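Local atomic coordinates of galactokinase (Bifidobacterium longum subsp. infantis ATCC 15697 = JCM 1222 = DSM 20088, PDB entry 6TEQ), a protein that binds 2-deoxy-2-fluoro-galactose in its sugar pocket and, as a GHMP-family galactokinase, probably phosphorylates galactose at the expense of ATP. Residues Val24-Ala29 with Arg77-Val82. Sequence-based numbering, arbitrary orientation.
Sequences VDTYGA and RVVSGV
Tyr27, in the last turn of its helix, meets Arg77, Val78 and Val79 of strand 75-80 with the length of its ring, a worked example of how one aromatic side chain can seat a helix end on a sheet. Arg77 lies along the CD1-CE1 side: a bend at chi3 (-63°) turns its guanidinium alongside the ring, so that CD1 of Tyr27 stands over the centre of the guanidinium face, 3.5 Å from NH2; the two planes are 49° apart, an oblique approach rather than a stack. A water in the guanidinium plane accepts from Arg77 NH2 at 2.9 Å and donates to Tyr27 O at 2.7 Å. Tyr27 OH lies 3.2 Å from Arg77 O but hydrogen-bonds to Ala127 O. The apolar part centres on Val79 CG1, 4.1 Å from Tyr27 CZ and 3.9 Å from Thr26 CG2. A leucine in place of Tyr27 would probably leave Ala127 O without its hydroxyl partner and the Arg77 guanidinium without its aromatic cover. A salt bridge from Arg77 NE to Asp126 ties strand 75-80 to its parallel neighbour 125-131 and holds that guanidinium; helix 12-27 rests on the sheet through Tyr27 and Thr26, both also touching Val87 of strand 86-91.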
loop_
_atom_site.group_PDB
_atom_site.type_symbol
_atom_site.label_atom_id
_atom_site.label_comp_id
_atom_site.label_asym_id
_atom_site.label_seq_id
_atom_site.Cartn_x
_atom_site.Cartn_y
_atom_site.Cartn_z
ATOM N N VAL A 24 15.005 22.285 9.488
ATOM C CA VAL A 24 15.815 23.414 10.047
ATOM C C VAL A 24 15.493 24.656 9.221
ATOM O O VAL A 24 15.258 25.735 9.837
ATOM C CB VAL A 24 17.320 23.066 10.085
ATOM C CG1 VAL A 24 18.201 24.282 10.376
ATOM C CG2 VAL A 24 17.621 21.997 11.141
ATOM N N ASP A 25 15.427 24.544 7.886
ATOM C CA ASP A 25 15.043 25.675 6.989
ATOM C C ASP A 25 13.643 26.245 7.316
ATOM O O ASP A 25 13.341 27.446 7.067
ATOM C CB ASP A 25 15.098 25.204 5.531
ATOM C CG ASP A 25 16.535 25.058 5.076
ATOM O OD1 ASP A 25 17.444 25.464 5.866
ATOM O OD2 ASP A 25 16.738 24.539 3.969
ATOM N N THR A 26 12.727 25.408 7.735
ATOM C CA THR A 26 11.316 25.789 7.896
ATOM C C THR A 26 11.105 26.303 9.329
ATOM O O THR A 26 10.388 27.316 9.469
ATOM C CB THR A 26 10.386 24.627 7.584
ATOM O OG1 THR A 26 10.603 24.081 6.296
ATOM C CG2 THR A 26 8.952 25.072 7.727
ATOM N N TYR A 27 11.626 25.580 10.333
ATOM C CA TYR A 27 11.277 25.783 11.762
ATOM C C TYR A 27 12.420 26.310 12.613
ATOM O O TYR A 27 12.111 26.751 13.717
ATOM C CB TYR A 27 10.815 24.457 12.379
ATOM C CG TYR A 27 9.699 23.796 11.634
ATOM C CD1 TYR A 27 8.527 24.473 11.394
ATOM C CD2 TYR A 27 9.786 22.512 11.128
ATOM C CE1 TYR A 27 7.457 23.907 10.721
ATOM C CE2 TYR A 27 8.725 21.937 10.421
ATOM C CZ TYR A 27 7.557 22.631 10.192
ATOM O OH TYR A 27 6.442 22.129 9.554
ATOM N N GLY A 28 13.627 26.405 12.067
ATOM C CA GLY A 28 14.871 26.887 12.693
ATOM C C GLY A 28 15.424 25.926 13.702
ATOM O O GLY A 28 16.630 25.672 13.666
ATOM N N ALA A 29 14.580 25.448 14.611
ATOM C CA ALA A 29 14.953 24.401 15.609
ATOM C C ALA A 29 15.501 23.134 14.901
ATOM O O ALA A 29 15.094 22.830 13.752
ATOM C CB ALA A 29 13.745 24.062 16.498
ATOM N N ARG A 77 2.314 21.805 12.867
ATOM C CA ARG A 77 2.887 22.393 11.649
ATOM C C ARG A 77 3.518 21.262 10.841
ATOM O O ARG A 77 4.372 20.561 11.353
ATOM C CB ARG A 77 3.856 23.530 11.891
ATOM C CG ARG A 77 3.250 24.713 12.605
ATOM C CD ARG A 77 4.207 25.845 12.768
ATOM N NE ARG A 77 5.321 25.476 13.574
ATOM C CZ ARG A 77 6.411 26.205 13.715
ATOM N NH1 ARG A 77 6.542 27.367 13.086
ATOM N NH2 ARG A 77 7.381 25.753 14.485
ATOM N N VAL A 78 3.255 21.239 9.553
ATOM C CA VAL A 78 3.894 20.264 8.655
ATOM C C VAL A 78 4.272 20.963 7.360
ATOM O O VAL A 78 3.535 21.827 6.852
ATOM C CB VAL A 78 2.971 19.054 8.396
ATOM C CG1 VAL A 78 2.784 18.246 9.655
ATOM C CG2 VAL A 78 1.662 19.381 7.795
ATOM N N VAL A 79 5.353 20.489 6.781
ATOM C CA VAL A 79 5.818 20.972 5.469
ATOM C C VAL A 79 6.267 19.742 4.692
ATOM O O VAL A 79 6.746 18.759 5.334
ATOM C CB VAL A 79 6.887 22.053 5.623
ATOM C CG1 VAL A 79 8.101 21.476 6.332
ATOM C CG2 VAL A 79 7.253 22.709 4.276
ATOM N N SER A 80 6.175 19.804 3.380
ATOM C CA SER A 80 6.645 18.702 2.514
ATOM C C SER A 80 7.622 19.243 1.506
ATOM O O SER A 80 7.380 20.368 1.041
ATOM C CB SER A 80 5.455 18.084 1.790
ATOM O OG SER A 80 5.858 17.204 0.738
ATOM N N GLY A 81 8.609 18.437 1.119
ATOM C CA GLY A 81 9.616 18.825 0.119
ATOM C C GLY A 81 8.949 19.138 -1.222
ATOM O O GLY A 81 9.534 19.839 -2.025
ATOM N N VAL A 82 7.785 18.598 -1.518
ATOM C CA VAL A 82 7.149 18.999 -2.808
ATOM C C VAL A 82 6.955 20.519 -2.777
ATOM O O VAL A 82 7.372 21.163 -3.750
ATOM C CB VAL A 82 5.834 18.263 -3.083
ATOM C CG1 VAL A 82 6.104 16.792 -3.342
ATOM C CG2 VAL A 82 4.813 18.481 -1.972
HETATM O O HOH W 1 10.068 26.288 15.448
#